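Uncharacterized protein (Parabacteroides merdae, PDB 4R7F) is of unknown function but has three immunoglobulin-like beta-sandwich domains and carries a region related to the first domain of type 9 secretion system plug proteins. Local coordinates at residues 227-240 with 247-259. Residues are numbered along the deposited sequence; the frame is centred on the assembly and turned at random.
Sequences MEFLSNKYNGMHVE and PYYNVELMTDYRR
His238 is held against residues 254-256 at two places, along the edge of its imidazole and over one face. At the edge, NE2 donates to OD1 of Asp256 over 2.6 Å on the syn side, though NE2 is raised somewhat out of the carboxylate plane; ring and carboxylate planes are 8° apart. The other oxygen of Asp256 accepts from the hydroxyls of Tyr346 and Tyr348, which probably help to fix the carboxylate's rotation. Over the face sits Met254, a selenomethionine, whose CB lies 3.9 Å from the centroid of the His238 ring in a CH-pi contact, while its SE approaches obliquely. With an alanine at His238, the NE2 donor and the ring face are gone, and the Asp256 carboxylate and the Met254 side chain would probably be less firmly held.

Met254 N donates to His238 O at 2.9 Å, and Glu240 N to Glu252 O at 2.8 Å. Between these bonds Val239 and Leu253 form an antiparallel non-hydrogen-bonded pair. Glu240 and Glu252, both exposed, run side by side in the same direction, and a water bridges Glu240 OE1 to Thr255 N. Among the buried side chains, CG1 of Val251, anti to its own amide nitrogen (chi1 -174°), meets Val239 CG2 at 3.7 Å; its other methyl, CG2, reaches Phe229 CD2 at 3.9 Å.

Asn232 lies over one face of Tyr249, its ND2 3.1 Å from CZ of that ring and its amide plane turned 46° from the ring plane. A type II turn from Gly236 to Val239 leads the chain into strand 239-245, the edge of a five-stranded sheet. Strand 225-228 instead pairs with strand 342-352, in keeping with a loop crossing between the two sheets of an immunoglobulin-like beta-sandwich.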
loop_
_atom_site.group_PDB
_atom_site.type_symbol
_atom_site.label_atom_id
_atom_site.label_comp_id
_atom_site.label_asym_id
_atom_site.label_seq_id
_atom_site.Cartn_x
_atom_site.Cartn_y
_atom_site.Cartn_z
HETATM N N MSE A 227 11.161 17.319 -4.088
HETATM C CA MSE A 227 11.454 18.737 -3.967
HETATM C C MSE A 227 10.199 19.346 -3.393
HETATM O O MSE A 227 9.105 18.864 -3.677
HETATM C CB MSE A 227 11.734 19.041 -5.443
HETATM C CG MSE A 227 11.728 20.448 -5.897
HETATM SE SE MSE A 227 9.949 21.122 -6.193
HETATM C CE MSE A 227 9.625 21.142 -8.117
ATOM N N GLU A 228 10.329 20.385 -2.572
ATOM C CA GLU A 228 9.164 21.064 -1.972
ATOM C C GLU A 228 9.472 22.521 -1.800
ATOM O O GLU A 228 10.573 22.870 -1.378
ATOM C CB GLU A 228 8.861 20.572 -0.562
ATOM C CG GLU A 228 8.424 19.136 -0.398
ATOM C CD GLU A 228 7.982 18.848 1.032
ATOM O OE1 GLU A 228 7.632 19.822 1.739
ATOM O OE2 GLU A 228 7.992 17.659 1.445
ATOM N N PHE A 229 8.490 23.370 -2.068
ATOM C CA PHE A 229 8.657 24.795 -1.815
ATOM C C PHE A 229 7.343 25.380 -1.350
ATOM O O PHE A 229 6.565 25.932 -2.128
ATOM C CB PHE A 229 9.253 25.545 -3.008
ATOM C CG PHE A 229 8.411 25.508 -4.268
ATOM C CD1 PHE A 229 8.369 24.371 -5.077
ATOM C CD2 PHE A 229 7.719 26.641 -4.686
ATOM C CE1 PHE A 229 7.617 24.366 -6.246
ATOM C CE2 PHE A 229 6.954 26.631 -5.842
ATOM C CZ PHE A 229 6.898 25.492 -6.626
ATOM N N LEU A 230 7.150 25.278 -0.038
ATOM C CA LEU A 230 5.922 25.644 0.616
ATOM C C LEU A 230 5.880 27.102 1.060
ATOM O O LEU A 230 4.810 27.605 1.411
ATOM C CB LEU A 230 5.711 24.748 1.822
ATOM C CG LEU A 230 5.729 23.249 1.583
ATOM C CD1 LEU A 230 5.392 22.540 2.892
ATOM C CD2 LEU A 230 4.763 22.850 0.480
ATOM N N SER A 231 7.026 27.779 1.040
ATOM C CA SER A 231 7.045 29.233 1.186
ATOM C C SER A 231 8.294 29.815 0.565
ATOM O O SER A 231 9.204 29.065 0.180
ATOM C CB SER A 231 6.982 29.640 2.666
ATOM O OG SER A 231 8.261 29.614 3.259
ATOM N N ASN A 232 8.331 31.150 0.487
ATOM C CA ASN A 232 9.558 31.873 0.119
ATOM C C ASN A 232 10.530 32.225 1.273
ATOM O O ASN A 232 11.537 32.874 1.037
ATOM C CB ASN A 232 9.240 33.163 -0.671
ATOM C CG ASN A 232 8.262 34.084 0.036
ATOM O OD1 ASN A 232 8.191 34.152 1.253
ATOM N ND2 ASN A 232 7.489 34.788 -0.746
ATOM N N LYS A 233 10.235 31.804 2.499
ATOM C CA LYS A 233 10.986 32.288 3.676
ATOM C C LYS A 233 12.183 31.397 3.941
ATOM O O LYS A 233 13.283 31.884 4.155
ATOM C CB LYS A 233 10.106 32.350 4.941
ATOM C CG LYS A 233 8.746 33.023 4.787
ATOM C CD LYS A 233 8.835 34.533 4.829
ATOM C CE LYS A 233 7.546 35.186 4.349
ATOM N NZ LYS A 233 7.847 36.430 3.585
ATOM N N TYR A 234 11.959 30.090 3.938
ATOM C CA TYR A 234 13.042 29.134 4.101
ATOM C C TYR A 234 13.177 28.304 2.840
ATOM O O TYR A 234 12.282 28.279 1.994
ATOM C CB TYR A 234 12.799 28.220 5.316
ATOM C CG TYR A 234 11.540 27.398 5.230
ATOM C CD1 TYR A 234 10.313 27.934 5.605
ATOM C CD2 TYR A 234 11.573 26.073 4.781
ATOM C CE1 TYR A 234 9.148 27.181 5.522
ATOM C CE2 TYR A 234 10.413 25.311 4.692
ATOM C CZ TYR A 234 9.204 25.875 5.061
ATOM O OH TYR A 234 8.050 25.138 4.998
ATOM N N ASN A 235 14.305 27.615 2.743
ATOM C CA ASN A 235 14.581 26.702 1.657
ATOM C C ASN A 235 14.030 25.337 1.977
ATOM O O ASN A 235 14.472 24.706 2.925
ATOM C CB ASN A 235 16.085 26.607 1.448
ATOM C CG ASN A 235 16.684 27.911 0.963
ATOM O OD1 ASN A 235 16.076 28.668 0.198
ATOM N ND2 ASN A 235 17.891 28.170 1.391
ATOM N N GLY A 236 13.060 24.872 1.197
ATOM C CA GLY A 236 12.479 23.555 1.437
ATOM C C GLY A 236 13.390 22.425 0.963
ATOM O O GLY A 236 14.557 22.633 0.632
HETATM N N MSE A 237 12.837 21.220 0.942
HETATM C CA MSE A 237 13.560 20.020 0.547
HETATM C C MSE A 237 14.084 20.205 -0.841
HETATM O O MSE A 237 13.327 20.521 -1.768
HETATM C CB MSE A 237 12.575 18.861 0.566
HETATM C CG MSE A 237 13.156 17.530 0.064
HETATM SE SE MSE A 237 11.716 16.191 0.114
HETATM C CE MSE A 237 11.408 15.944 2.056
ATOM N N HIS A 238 15.383 19.988 -0.988
ATOM C CA HIS A 238 16.075 20.050 -2.269
ATOM C C HIS A 238 16.119 21.438 -2.863
ATOM O O HIS A 238 16.367 21.592 -4.049
ATOM C CB HIS A 238 15.481 19.045 -3.271
ATOM C CG HIS A 238 16.471 18.530 -4.260
ATOM N ND1 HIS A 238 17.581 17.800 -3.889
ATOM C CD2 HIS A 238 16.520 18.635 -5.614
ATOM C CE1 HIS A 238 18.257 17.449 -4.975
ATOM N NE2 HIS A 238 17.631 17.948 -6.032
ATOM N N VAL A 239 15.932 22.457 -2.038
ATOM C CA VAL A 239 16.012 23.838 -2.533
ATOM C C VAL A 239 17.267 24.533 -2.033
ATOM O O VAL A 239 17.508 24.581 -0.842
ATOM C CB VAL A 239 14.793 24.621 -2.075
ATOM C CG1 VAL A 239 14.995 26.111 -2.308
ATOM C CG2 VAL A 239 13.541 24.076 -2.776
ATOM N N GLU A 240 18.040 25.094 -2.952
ATOM C CA GLU A 240 19.350 25.698 -2.655
ATOM C C GLU A 240 19.158 27.160 -2.247
ATOM O O GLU A 240 19.878 27.669 -1.414
ATOM C CB GLU A 240 20.252 25.587 -3.893
ATOM C CG GLU A 240 21.689 26.073 -3.758
ATOM C CD GLU A 240 22.532 25.222 -2.808
ATOM O OE1 GLU A 240 22.498 23.970 -2.905
ATOM O OE2 GLU A 240 23.254 25.811 -1.964
ATOM N N PRO A 247 8.427 39.719 -12.059
ATOM C CA PRO A 247 7.367 39.609 -11.051
ATOM C C PRO A 247 7.329 38.328 -10.233
ATOM O O PRO A 247 6.364 38.122 -9.496
ATOM C CB PRO A 247 6.097 39.692 -11.896
ATOM C CG PRO A 247 6.482 39.062 -13.191
ATOM C CD PRO A 247 7.970 39.216 -13.369
ATOM N N TYR A 248 8.368 37.497 -10.333
ATOM C CA TYR A 248 8.307 36.115 -9.807
ATOM C C TYR A 248 9.368 35.804 -8.781
ATOM O O TYR A 248 10.531 36.254 -8.870
ATOM C CB TYR A 248 8.534 35.093 -10.927
ATOM C CG TYR A 248 7.531 35.058 -12.080
ATOM C CD1 TYR A 248 6.185 34.741 -11.874
ATOM C CD2 TYR A 248 7.956 35.277 -13.387
ATOM C CE1 TYR A 248 5.287 34.668 -12.946
ATOM C CE2 TYR A 248 7.069 35.209 -14.456
ATOM C CZ TYR A 248 5.740 34.913 -14.239
ATOM O OH TYR A 248 4.892 34.868 -15.325
ATOM N N TYR A 249 8.986 34.990 -7.816
ATOM C CA TYR A 249 9.994 34.291 -7.011
ATOM C C TYR A 249 10.586 33.163 -7.835
ATOM O O TYR A 249 9.899 32.566 -8.646
ATOM C CB TYR A 249 9.390 33.715 -5.735
ATOM C CG TYR A 249 9.112 34.772 -4.728
ATOM C CD1 TYR A 249 10.110 35.209 -3.869
ATOM C CD2 TYR A 249 7.855 35.357 -4.637
ATOM C CE1 TYR A 249 9.864 36.193 -2.940
ATOM C CE2 TYR A 249 7.599 36.341 -3.701
ATOM C CZ TYR A 249 8.608 36.762 -2.862
ATOM O OH TYR A 249 8.359 37.748 -1.917
ATOM N N ASN A 250 11.864 32.904 -7.620
ATOM C CA ASN A 250 12.620 31.909 -8.352
ATOM C C ASN A 250 13.190 30.920 -7.364
ATOM O O ASN A 250 13.914 31.288 -6.433
ATOM C CB ASN A 250 13.782 32.547 -9.129
ATOM C CG ASN A 250 13.335 33.194 -10.439
ATOM O OD1 ASN A 250 13.595 32.671 -11.509
ATOM N ND2 ASN A 250 12.660 34.341 -10.354
ATOM N N VAL A 251 12.864 29.662 -7.580
ATOM C CA VAL A 251 13.406 28.586 -6.786
ATOM C C VAL A 251 14.560 27.872 -7.470
ATOM O O VAL A 251 14.344 27.160 -8.447
ATOM C CB VAL A 251 12.341 27.552 -6.498
ATOM C CG1 VAL A 251 12.903 26.508 -5.533
ATOM C CG2 VAL A 251 11.087 28.235 -5.960
ATOM N N GLU A 252 15.774 28.040 -6.942
ATOM C CA GLU A 252 16.925 27.304 -7.442
ATOM C C GLU A 252 16.974 25.970 -6.707
ATOM O O GLU A 252 17.200 25.926 -5.502
ATOM C CB GLU A 252 18.227 28.096 -7.246
ATOM C CG GLU A 252 19.376 27.647 -8.159
ATOM C CD GLU A 252 20.767 27.809 -7.523
ATOM O OE1 GLU A 252 20.855 28.472 -6.474
ATOM O OE2 GLU A 252 21.774 27.275 -8.060
ATOM N N LEU A 253 16.727 24.882 -7.429
ATOM C CA LEU A 253 16.815 23.578 -6.849
ATOM C C LEU A 253 18.285 23.210 -6.781
ATOM O O LEU A 253 19.097 23.643 -7.603
ATOM C CB LEU A 253 16.087 22.527 -7.694
ATOM C CG LEU A 253 14.586 22.619 -7.880
ATOM C CD1 LEU A 253 14.039 21.494 -8.770
ATOM C CD2 LEU A 253 13.942 22.542 -6.547
HETATM N N MSE A 254 18.604 22.398 -5.786
HETATM C CA MSE A 254 19.909 21.794 -5.654
HETATM C C MSE A 254 20.176 20.986 -6.884
HETATM O O MSE A 254 19.253 20.542 -7.580
HETATM C CB MSE A 254 19.920 20.876 -4.442
HETATM C CG MSE A 254 19.927 21.682 -3.131
HETATM SE SE MSE A 254 19.893 20.396 -1.640
HETATM C CE MSE A 254 20.038 21.770 -0.229
ATOM N N THR A 255 21.456 20.819 -7.167
ATOM C CA THR A 255 21.906 20.175 -8.376
ATOM C C THR A 255 21.627 18.679 -8.312
ATOM O O THR A 255 21.824 18.042 -7.278
ATOM C CB THR A 255 23.391 20.473 -8.617
ATOM O OG1 THR A 255 23.520 21.879 -8.816
ATOM C CG2 THR A 255 23.925 19.760 -9.861
ATOM N N ASP A 256 21.123 18.152 -9.419
ATOM C CA ASP A 256 20.861 16.728 -9.533
ATOM C C ASP A 256 21.991 16.067 -10.303
ATOM O O ASP A 256 22.579 16.710 -11.160
ATOM C CB ASP A 256 19.525 16.489 -10.251
ATOM C CG ASP A 256 18.321 16.966 -9.444
ATOM O OD1 ASP A 256 18.345 16.754 -8.220
ATOM O OD2 ASP A 256 17.331 17.494 -10.035
ATOM N N TYR A 257 22.246 14.783 -10.009
ATOM C CA TYR A 257 23.307 14.016 -10.641
ATOM C C TYR A 257 22.717 12.684 -11.089
ATOM O O TYR A 257 21.691 12.271 -10.576
ATOM C CB TYR A 257 24.500 13.805 -9.666
ATOM C CG TYR A 257 25.119 15.113 -9.130
ATOM C CD1 TYR A 257 24.618 15.727 -7.985
ATOM C CD2 TYR A 257 26.175 15.726 -9.787
ATOM C CE1 TYR A 257 25.143 16.920 -7.517
ATOM C CE2 TYR A 257 26.722 16.907 -9.330
ATOM C CZ TYR A 257 26.196 17.498 -8.194
ATOM O OH TYR A 257 26.692 18.684 -7.749
ATOM N N ARG A 258 23.360 12.034 -12.060
ATOM C CA ARG A 258 23.007 10.665 -12.444
ATOM C C ARG A 258 23.037 9.762 -11.219
ATOM O O ARG A 258 23.874 9.919 -10.358
ATOM C CB ARG A 258 23.920 10.139 -13.550
ATOM C CG ARG A 258 23.673 10.893 -14.857
ATOM C CD ARG A 258 24.522 10.460 -16.045
ATOM N NE ARG A 258 24.247 9.089 -16.470
ATOM C CZ ARG A 258 24.726 8.508 -17.577
ATOM N NH1 ARG A 258 25.516 9.178 -18.407
ATOM N NH2 ARG A 258 24.396 7.248 -17.870
ATOM N N ARG A 259 22.060 8.864 -11.131
ATOM C CA ARG A 259 21.932 7.946 -10.002
ATOM C C ARG A 259 22.062 6.489 -10.448
ATOM O O ARG A 259 21.794 5.587 -9.680
ATOM C CB ARG A 259 20.570 8.143 -9.310
ATOM C CG ARG A 259 20.449 9.465 -8.584
ATOM C CD ARG A 259 19.226 9.551 -7.694
ATOM N NE ARG A 259 18.011 9.426 -8.495
ATOM C CZ ARG A 259 16.807 9.131 -8.020
ATOM N NH1 ARG A 259 16.635 8.943 -6.738
ATOM N NH2 ARG A 259 15.768 9.027 -8.839
HETATM O O HOH W 1 23.375 22.140 -5.350
#